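Local coordinates for EDD domain protein, DegV family (Ruminococcus gnavus, PDB 3JR7), which probably binds a fatty acid or similar lipid, as proteins of the DegV family generally do, although its own cellular role is unknown, at residues 50-55 with 68-73; 95-100 with 128-133; 235-240 with 269-274. All coordinates share one frame; numbering follows the deposited sequence.

Contact 1: residues 50-55 with 68-73; sequences QIEDTQ and LLKIAE
Ile51, Glu52 and Thr54 meet Lys70 in a surface contact between a beta hairpin and the last turns of helix 64-73. The hairpin joins strands 42-51 and 54-57 by a two-residue type II' turn, Ile51 to Thr54, with Glu52 at the first corner, where phi is positive (56°). Its ends are tied by two backbone hydrogen bonds, Ile51 N to Thr54 O and Thr54 N to Ile51 O.

Lys70 does most of the touching. CG stands anti to the backbone N (chi1 -177°), and the chain then bends at chi2, so that its methylenes run along Ile51 in the opposite sense to that side chain, with Lys70 CG 3.8 Å from Ile51 CG2. Farther out, Lys70 CE passes 3.7 Å from Ile51 O. The other branch of Ile51, ending in CD1, touches both Lys70 and the next helical residue, Ile51 CD1 lying 4.0 Å from Ile71 CG1. Trp56, farther along the returning strand, also touches both Ile51 and Lys70, extending the apolar patch.

At the solvent side, the extended Glu52 side chain offers OE1 to Lys70 NZ in a long salt bridge of 3.5 Å, weak as a hydrogen bond. The end of the lysine also lies beside Thr54, whose OG1 is 3.4 Å from Lys70 CE.

Contact 2: residues 95-100 with 128-133; sequences DAERIY and EKQIHV. With PO4 (phosphate ion), chain D.
Ile99 is held by its backbone between Gln130 and His132: Ile99 N gives a nearly straight bond to Gln130 O (2.9 Å, 170°), and Ile99 O takes one from His132 N (2.9 Å). Ile131 CA-H adds a weaker contact to the same Ile99 oxygen. On the face that carries Ile99 and Ile131, Ile99 CB packs 4.0 Å from Ile131 CG1. Lys129, fully extended with CG anti to its backbone N (chi1 -170°), crosses Ile99 CG1 to give NZ to Ala96 O at 2.7 Å. The same ammonium is also bonded to Tyr92 O and Cys94 O, so three carbonyls grip it.

Strands 98-103 and 130-135 are the two parallel strands of a right-handed beta-alpha-beta crossover through helix 111-126; the axes of 98-100 and 130-133 lie 4.8 Å apart at 8°. Just before this pairing, a water bridges Glu97 O and Gln130 N.

On the face carrying Arg98 and Gln130, the Gln130 side chain lies alongside that of Glu97, with Glu97 CG 3.6 Å from Gln130 OE1. Gln130 NE2 lies 3.2 Å from phosphate O1 and bonds weakly to O3; the ion, probably from the crystallisation liquor, also binds Phe160 N. Arg98 bends away at chi3 toward Glu154 and Asp19, and its NH1 makes a salt bridge, weak in hydrogen-bond geometry, to Glu97 OE1. Glu154 also accepts from Tyr100 OH, while His132 NE2 bonds to Glu168 of helix 160-173.

Contact 3: residues 235-240 with 269-274; sequences DCVAAD and ERFAVK
Ala238 and Arg270 bring their backbones to 6.2 Å between CA atoms, where the end of helix 226-240 passes the last residues of helix 257-270 and the loop that follows. Ala238 presents its methyl here, Ala238 CB lying 3.8 Å from Arg270 CB.

Phe271 sets its ring against the same helix. Phe271 CG stands between the backbone N and the carbonyl carbon (chi1 54°), which brings Phe271 CE2 to 3.7 Å from Ala238 CA and Phe271 CZ to 3.7 Å from Val237 CG1, the valine crossing it at about a right angle. Leu249 of strand 248-253 touches the ring too.

Toward solvent, the extended Arg270 side chain grips Asp235 side-on, with NE and NH1 both giving to OD1. The bond from Arg270 NE to Asp235 OD1 is the shorter and straighter of the two (2.8 Å, 162°). OD1 lies in the guanidinium plane, whereas the carboxylate plane is turned 30° from it, and both nitrogens come from one face of that carboxylate. Arg270 NH2 turns to Leu266 O and, weakly, to Glu269 OE1.

Helix 257-270, packed here beside helix 226-240, is the crossover helix of a beta-alpha-beta unit between parallel strands 248-253 and 275-280, and Phe271 begins its return connection.

Overall arrangement
The three contacts follow one another along the chain, each closing before the next opens, and none touches another: their centres lie 35 to 37 Å apart, and the nearest atoms, those of contacts 2 and 3, are still about 17 Å apart. Contacts 1 and 2 reach the same mixed sheet, one at the hairpin of strands 42-51 and 54-57, the other at the parallel pair 98-103 and 130-135. Contact 3 belongs to helices flanking the second sheet, and lies across the chain's centre from contact 1. All three lie 20 to 22 Å from that centre, in outer parts of the two-sheet DegV fold, within which this crystal holds a polyether ligand.

Contact 1: residues 50-55 with 68-73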
loop_
_atom_site.group_PDB
_atom_site.type_symbol
_atom_site.label_atom_id
_atom_site.label_comp_id
_atom_site.label_asym_id
_atom_site.label_seq_id
_atom_site.Cartn_x
_atom_site.Cartn_y
_atom_site.Cartn_z
ATOM N N GLN A 50 10.692 -12.644 6.857
ATOM C CA GLN A 50 11.315 -13.719 7.631
ATOM C C GLN A 50 10.261 -14.715 8.141
ATOM O O GLN A 50 9.358 -14.348 8.890
ATOM C CB GLN A 50 12.089 -13.100 8.800
ATOM C CG GLN A 50 13.118 -12.040 8.296
ATOM C CD GLN A 50 12.592 -10.579 8.284
ATOM O OE1 GLN A 50 11.801 -10.183 9.147
ATOM N NE2 GLN A 50 13.090 -9.775 7.346
ATOM N N ILE A 51 10.374 -15.966 7.702
ATOM C CA ILE A 51 9.461 -17.045 8.107
ATOM C C ILE A 51 10.334 -18.259 8.470
ATOM O O ILE A 51 11.040 -18.790 7.624
ATOM C CB ILE A 51 8.495 -17.463 6.997
ATOM C CG1 ILE A 51 7.633 -16.282 6.567
ATOM C CG2 ILE A 51 7.563 -18.607 7.510
ATOM C CD1 ILE A 51 7.063 -16.420 5.193
ATOM N N GLU A 52 10.324 -18.625 9.732
ATOM C CA GLU A 52 11.195 -19.712 10.235
ATOM C C GLU A 52 12.651 -19.379 9.911
ATOM O O GLU A 52 13.132 -18.372 10.424
ATOM C CB GLU A 52 10.700 -21.066 9.719
ATOM C CG GLU A 52 9.379 -21.406 10.377
ATOM C CD GLU A 52 8.727 -22.692 9.869
ATOM O OE1 GLU A 52 8.867 -23.052 8.658
ATOM O OE2 GLU A 52 8.041 -23.311 10.712
ATOM N N ASP A 53 13.343 -20.152 9.071
ATOM C CA ASP A 53 14.785 -19.875 8.783
ATOM C C ASP A 53 14.990 -19.317 7.413
ATOM O O ASP A 53 16.144 -19.206 6.926
ATOM C CB ASP A 53 15.608 -21.161 8.890
ATOM C CG ASP A 53 15.640 -21.695 10.290
ATOM O OD1 ASP A 53 16.182 -20.992 11.191
ATOM O OD2 ASP A 53 15.095 -22.815 10.479
ATOM N N THR A 54 13.881 -19.012 6.756
ATOM C CA THR A 54 13.936 -18.432 5.461
ATOM C C THR A 54 13.880 -16.909 5.670
ATOM O O THR A 54 13.137 -16.385 6.488
ATOM C CB THR A 54 12.779 -18.931 4.581
ATOM O OG1 THR A 54 12.800 -20.365 4.556
ATOM C CG2 THR A 54 12.903 -18.365 3.170
ATOM N N GLN A 55 14.737 -16.236 4.944
ATOM C CA GLN A 55 14.806 -14.812 4.956
ATOM C C GLN A 55 14.754 -14.506 3.511
ATOM O O GLN A 55 15.648 -14.958 2.776
ATOM C CB GLN A 55 16.157 -14.362 5.432
ATOM C CG GLN A 55 16.291 -14.188 6.861
ATOM C CD GLN A 55 17.694 -13.732 7.177
ATOM O OE1 GLN A 55 18.383 -13.155 6.309
ATOM N NE2 GLN A 55 18.149 -14.005 8.397
ATOM N N LEU A 68 2.895 -17.987 -0.106
ATOM C CA LEU A 68 1.677 -18.473 0.562
ATOM C C LEU A 68 1.873 -19.881 1.109
ATOM O O LEU A 68 1.374 -20.205 2.167
ATOM C CB LEU A 68 0.500 -18.454 -0.420
ATOM C CG LEU A 68 -0.125 -17.071 -0.716
ATOM C CD1 LEU A 68 -1.171 -17.097 -1.871
ATOM C CD2 LEU A 68 -0.716 -16.449 0.580
ATOM N N LEU A 69 2.580 -20.728 0.357
ATOM C CA LEU A 69 2.825 -22.120 0.815
ATOM C C LEU A 69 3.748 -22.132 2.039
ATOM O O LEU A 69 3.520 -22.874 2.999
ATOM C CB LEU A 69 3.437 -22.964 -0.318
ATOM C CG LEU A 69 2.434 -23.381 -1.411
ATOM C CD1 LEU A 69 3.181 -23.897 -2.579
ATOM C CD2 LEU A 69 1.389 -24.432 -0.901
ATOM N N LYS A 70 4.778 -21.276 2.024
ATOM C CA LYS A 70 5.626 -21.175 3.205
ATOM C C LYS A 70 4.855 -20.685 4.431
ATOM O O LYS A 70 5.019 -21.205 5.557
ATOM C CB LYS A 70 6.847 -20.286 2.910
ATOM C CG LYS A 70 7.816 -20.183 4.061
ATOM C CD LYS A 70 8.416 -21.555 4.442
ATOM C CE LYS A 70 9.639 -21.397 5.338
ATOM N NZ LYS A 70 10.343 -22.701 5.538
ATOM N N ILE A 71 4.021 -19.664 4.245
ATOM C CA ILE A 71 3.135 -19.210 5.341
ATOM C C ILE A 71 2.247 -20.347 5.853
ATOM O O ILE A 71 2.034 -20.524 7.069
ATOM C CB ILE A 71 2.232 -18.012 4.912
ATOM C CG1 ILE A 71 3.089 -16.744 4.627
ATOM C CG2 ILE A 71 1.123 -17.762 5.969
ATOM C CD1 ILE A 71 2.332 -15.682 3.781
ATOM N N ALA A 72 1.662 -21.080 4.923
ATOM C CA ALA A 72 0.697 -22.133 5.311
ATOM C C ALA A 72 1.408 -23.243 6.102
ATOM O O ALA A 72 0.863 -23.786 7.070
ATOM C CB ALA A 72 0.009 -22.679 4.077
ATOM N N GLU A 73 2.638 -23.552 5.702
ATOM C CA GLU A 73 3.447 -24.602 6.359
ATOM C C GLU A 73 3.973 -24.199 7.699
ATOM O O GLU A 73 4.028 -25.017 8.608
ATOM C CB GLU A 73 4.652 -24.962 5.499
ATOM C CG GLU A 73 4.244 -25.801 4.348
ATOM C CD GLU A 73 5.137 -25.642 3.138
ATOM O OE1 GLU A 73 6.358 -25.341 3.304
ATOM O OE2 GLU A 73 4.584 -25.796 2.025
#

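Contact 2: residues 95-100 with 128-133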
loop_
_atom_site.group_PDB
_atom_site.type_symbol
_atom_site.label_atom_id
_atom_site.label_comp_id
_atom_site.label_asym_id
_atom_site.label_seq_id
_atom_site.Cartn_x
_atom_site.Cartn_y
_atom_site.Cartn_z
ATOM N N ASP A 95 20.537 10.356 -11.584
ATOM C CA ASP A 95 20.500 11.520 -12.453
ATOM C C ASP A 95 19.188 12.313 -12.407
ATOM O O ASP A 95 19.120 13.393 -13.004
ATOM C CB ASP A 95 20.742 11.078 -13.931
ATOM C CG ASP A 95 22.181 10.741 -14.210
ATOM O OD1 ASP A 95 23.074 11.039 -13.386
ATOM O OD2 ASP A 95 22.434 10.172 -15.282
ATOM N N ALA A 96 18.147 11.776 -11.762
ATOM C CA ALA A 96 16.853 12.464 -11.678
ATOM C C ALA A 96 16.987 13.646 -10.745
ATOM O O ALA A 96 17.507 13.525 -9.625
ATOM C CB ALA A 96 15.696 11.526 -11.188
ATOM N N GLU A 97 16.476 14.779 -11.172
ATOM C CA GLU A 97 16.535 15.977 -10.342
ATOM C C GLU A 97 15.601 15.875 -9.134
ATOM O O GLU A 97 15.952 16.300 -8.033
ATOM C CB GLU A 97 16.112 17.194 -11.185
ATOM C CG GLU A 97 16.038 18.504 -10.437
ATOM C CD GLU A 97 15.593 19.631 -11.317
ATOM O OE1 GLU A 97 14.724 19.419 -12.204
ATOM O OE2 GLU A 97 16.102 20.741 -11.119
ATOM N N ARG A 98 14.413 15.331 -9.348
ATOM C CA ARG A 98 13.390 15.328 -8.310
ATOM C C ARG A 98 13.111 13.902 -7.863
ATOM O O ARG A 98 12.804 13.037 -8.675
ATOM C CB ARG A 98 12.117 15.987 -8.844
ATOM C CG ARG A 98 12.367 17.386 -9.410
ATOM C CD ARG A 98 11.127 18.087 -9.913
ATOM N NE ARG A 98 10.585 17.461 -11.091
ATOM C CZ ARG A 98 11.093 17.542 -12.341
ATOM N NH1 ARG A 98 12.242 18.217 -12.575
ATOM N NH2 ARG A 98 10.456 16.942 -13.366
ATOM N N ILE A 99 13.218 13.662 -6.561
ATOM C CA ILE A 99 12.976 12.353 -5.978
ATOM C C ILE A 99 11.747 12.374 -5.065
ATOM O O ILE A 99 11.668 13.165 -4.119
ATOM C CB ILE A 99 14.164 11.875 -5.162
ATOM C CG1 ILE A 99 15.443 11.939 -6.027
ATOM C CG2 ILE A 99 13.883 10.430 -4.614
ATOM C CD1 ILE A 99 15.471 10.945 -7.231
ATOM N N TYR A 100 10.795 11.492 -5.354
ATOM C CA TYR A 100 9.556 11.375 -4.568
ATOM C C TYR A 100 9.560 9.987 -3.986
ATOM O O TYR A 100 9.749 9.035 -4.709
ATOM C CB TYR A 100 8.330 11.544 -5.475
ATOM C CG TYR A 100 8.272 12.843 -6.220
ATOM C CD1 TYR A 100 7.876 14.015 -5.578
ATOM C CD2 TYR A 100 8.577 12.904 -7.576
ATOM C CE1 TYR A 100 7.842 15.219 -6.249
ATOM C CE2 TYR A 100 8.509 14.121 -8.285
ATOM C CZ TYR A 100 8.144 15.273 -7.598
ATOM O OH TYR A 100 8.063 16.462 -8.247
ATOM N N GLU A 128 22.520 19.056 -0.994
ATOM C CA GLU A 128 21.090 19.298 -1.133
ATOM C C GLU A 128 20.512 18.627 -2.406
ATOM O O GLU A 128 21.119 18.642 -3.438
ATOM C CB GLU A 128 20.817 20.831 -1.187
ATOM C CG GLU A 128 21.048 21.544 0.136
ATOM C CD GLU A 128 20.700 23.063 0.111
ATOM O OE1 GLU A 128 20.606 23.668 -0.993
ATOM O OE2 GLU A 128 20.503 23.639 1.222
ATOM N N LYS A 129 19.325 18.043 -2.303
ATOM C CA LYS A 129 18.608 17.562 -3.483
ATOM C C LYS A 129 17.139 17.673 -3.167
ATOM O O LYS A 129 16.755 17.643 -1.997
ATOM C CB LYS A 129 19.003 16.115 -3.818
ATOM C CG LYS A 129 18.487 15.619 -5.169
ATOM C CD LYS A 129 18.955 14.190 -5.540
ATOM C CE LYS A 129 18.769 13.980 -7.019
ATOM N NZ LYS A 129 18.880 12.604 -7.445
ATOM N N GLN A 130 16.311 17.808 -4.214
ATOM C CA GLN A 130 14.881 17.825 -4.027
ATOM C C GLN A 130 14.431 16.388 -3.821
ATOM O O GLN A 130 14.243 15.646 -4.773
ATOM C CB GLN A 130 14.177 18.479 -5.221
ATOM C CG GLN A 130 14.326 20.038 -5.259
ATOM C CD GLN A 130 13.997 20.615 -6.641
ATOM O OE1 GLN A 130 14.447 20.117 -7.645
ATOM N NE2 GLN A 130 13.195 21.642 -6.676
ATOM N N ILE A 131 14.276 16.021 -2.551
ATOM C CA ILE A 131 13.795 14.725 -2.134
ATOM C C ILE A 131 12.640 14.925 -1.144
ATOM O O ILE A 131 12.773 15.643 -0.144
ATOM C CB ILE A 131 14.884 13.935 -1.401
ATOM C CG1 ILE A 131 16.131 13.789 -2.275
ATOM C CG2 ILE A 131 14.351 12.537 -1.007
ATOM C CD1 ILE A 131 17.385 13.348 -1.494
ATOM N N HIS A 132 11.510 14.304 -1.420
ATOM C CA HIS A 132 10.374 14.359 -0.513
ATOM C C HIS A 132 9.858 12.972 -0.234
ATOM O O HIS A 132 9.592 12.194 -1.162
ATOM C CB HIS A 132 9.235 15.243 -1.046
ATOM C CG HIS A 132 8.134 15.407 -0.053
ATOM N ND1 HIS A 132 8.188 16.342 0.953
ATOM C CD2 HIS A 132 7.023 14.662 0.184
ATOM C CE1 HIS A 132 7.116 16.214 1.723
ATOM N NE2 HIS A 132 6.398 15.199 1.278
ATOM N N VAL A 133 9.702 12.655 1.056
ATOM C CA VAL A 133 9.161 11.379 1.494
ATOM C C VAL A 133 7.643 11.557 1.868
ATOM O O VAL A 133 7.316 12.346 2.775
ATOM C CB VAL A 133 9.926 10.828 2.698
ATOM C CG1 VAL A 133 9.346 9.480 3.101
ATOM C CG2 VAL A 133 11.427 10.679 2.366
HETATM P P PO4 D . 11.332 22.927 -9.555
HETATM O O1 PO4 D . 12.500 21.940 -9.765
HETATM O O2 PO4 D . 10.047 22.162 -9.690
HETATM O O3 PO4 D . 11.358 23.496 -8.167
HETATM O O4 PO4 D . 11.361 24.126 -10.490
HETATM O O HOH W 1 17.198 18.382 -6.960
#

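Contact 3: residues 235-240 with 269-274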
loop_
_atom_site.group_PDB
_atom_site.type_symbol
_atom_site.label_atom_id
_atom_site.label_comp_id
_atom_site.label_asym_id
_atom_site.label_seq_id
_atom_site.Cartn_x
_atom_site.Cartn_y
_atom_site.Cartn_z
ATOM N N ASP A 235 -20.404 -0.469 0.950
ATOM C CA ASP A 235 -21.176 0.601 1.535
ATOM C C ASP A 235 -20.245 1.567 2.280
ATOM O O ASP A 235 -20.443 2.774 2.160
ATOM C CB ASP A 235 -22.258 0.107 2.489
ATOM C CG ASP A 235 -23.349 -0.681 1.789
ATOM O OD1 ASP A 235 -23.581 -0.477 0.583
ATOM O OD2 ASP A 235 -23.989 -1.520 2.472
ATOM N N CYS A 236 -19.276 1.059 3.055
ATOM C CA CYS A 236 -18.376 1.959 3.804
ATOM C C CYS A 236 -17.603 2.858 2.858
ATOM O O CYS A 236 -17.488 4.083 3.078
ATOM C CB CYS A 236 -17.393 1.197 4.639
ATOM S SG CYS A 236 -18.095 0.362 6.044
ATOM N N VAL A 237 -17.080 2.275 1.792
ATOM C CA VAL A 237 -16.303 3.041 0.822
ATOM C C VAL A 237 -17.192 4.122 0.240
ATOM O O VAL A 237 -16.802 5.302 0.162
ATOM C CB VAL A 237 -15.782 2.172 -0.324
ATOM C CG1 VAL A 237 -15.037 3.034 -1.314
ATOM C CG2 VAL A 237 -14.922 1.004 0.215
ATOM N N ALA A 238 -18.410 3.720 -0.114
ATOM C CA ALA A 238 -19.358 4.635 -0.734
ATOM C C ALA A 238 -19.785 5.776 0.200
ATOM O O ALA A 238 -19.978 6.911 -0.252
ATOM C CB ALA A 238 -20.583 3.874 -1.273
ATOM N N ALA A 239 -19.914 5.483 1.495
ATOM C CA ALA A 239 -20.289 6.510 2.489
ATOM C C ALA A 239 -19.239 7.624 2.665
ATOM O O ALA A 239 -19.584 8.731 3.049
ATOM C CB ALA A 239 -20.588 5.865 3.843
ATOM N N ASP A 240 -17.966 7.299 2.436
ATOM C CA ASP A 240 -16.877 8.227 2.664
ATOM C C ASP A 240 -16.462 8.927 1.377
ATOM O O ASP A 240 -15.879 9.999 1.438
ATOM C CB ASP A 240 -15.635 7.519 3.225
ATOM C CG ASP A 240 -15.821 6.984 4.626
ATOM O OD1 ASP A 240 -16.684 7.511 5.382
ATOM O OD2 ASP A 240 -15.084 6.016 4.975
ATOM N N GLU A 269 -21.790 -0.155 -8.643
ATOM C CA GLU A 269 -23.189 0.064 -8.410
ATOM C C GLU A 269 -23.451 1.290 -7.512
ATOM O O GLU A 269 -24.566 1.852 -7.534
ATOM C CB GLU A 269 -23.827 -1.159 -7.736
ATOM C CG GLU A 269 -23.845 -2.449 -8.499
ATOM C CD GLU A 269 -24.509 -3.578 -7.703
ATOM O OE1 GLU A 269 -24.163 -3.840 -6.505
ATOM O OE2 GLU A 269 -25.399 -4.206 -8.292
ATOM N N ARG A 270 -22.478 1.639 -6.681
ATOM C CA ARG A 270 -22.621 2.660 -5.668
ATOM C C ARG A 270 -22.082 4.049 -6.045
ATOM O O ARG A 270 -22.563 5.006 -5.537
ATOM C CB ARG A 270 -22.035 2.190 -4.335
ATOM C CG ARG A 270 -22.697 0.957 -3.799
ATOM C CD ARG A 270 -21.907 0.216 -2.804
ATOM N NE ARG A 270 -22.795 -0.643 -2.071
ATOM C CZ ARG A 270 -23.447 -1.654 -2.603
ATOM N NH1 ARG A 270 -24.259 -2.337 -1.869
ATOM N NH2 ARG A 270 -23.282 -1.966 -3.866
ATOM N N PHE A 271 -21.091 4.129 -6.917
ATOM C CA PHE A 271 -20.542 5.425 -7.366
ATOM C C PHE A 271 -19.686 5.262 -8.610
ATOM O O PHE A 271 -19.147 4.187 -8.890
ATOM C CB PHE A 271 -19.719 6.130 -6.271
ATOM C CG PHE A 271 -18.600 5.281 -5.678
ATOM C CD1 PHE A 271 -17.313 5.302 -6.231
ATOM C CD2 PHE A 271 -18.839 4.492 -4.577
ATOM C CE1 PHE A 271 -16.268 4.550 -5.682
ATOM C CE2 PHE A 271 -17.820 3.730 -4.002
ATOM C CZ PHE A 271 -16.537 3.732 -4.571
ATOM N N ALA A 272 -19.522 6.360 -9.335
ATOM C CA ALA A 272 -18.767 6.353 -10.583
ATOM C C ALA A 272 -17.359 6.893 -10.310
ATOM O O ALA A 272 -17.196 7.952 -9.721
ATOM C CB ALA A 272 -19.512 7.249 -11.652
ATOM N N VAL A 273 -16.339 6.203 -10.776
ATOM C CA VAL A 273 -14.959 6.661 -10.611
ATOM C C VAL A 273 -14.376 6.963 -11.952
ATOM O O VAL A 273 -14.958 6.603 -12.936
ATOM C CB VAL A 273 -14.083 5.578 -9.975
ATOM C CG1 VAL A 273 -14.421 5.431 -8.519
ATOM C CG2 VAL A 273 -14.210 4.278 -10.763
ATOM N N LYS A 274 -13.202 7.586 -11.992
ATOM C CA LYS A 274 -12.583 7.915 -13.249
ATOM C C LYS A 274 -12.214 6.632 -13.930
ATOM O O LYS A 274 -12.427 6.477 -15.130
ATOM C CB LYS A 274 -11.334 8.755 -13.002
ATOM C CG LYS A 274 -10.640 9.211 -14.312
ATOM C CD LYS A 274 -9.155 9.580 -14.064
ATOM C CE LYS A 274 -9.011 10.884 -13.322
ATOM N NZ LYS A 274 -7.735 10.908 -12.500
#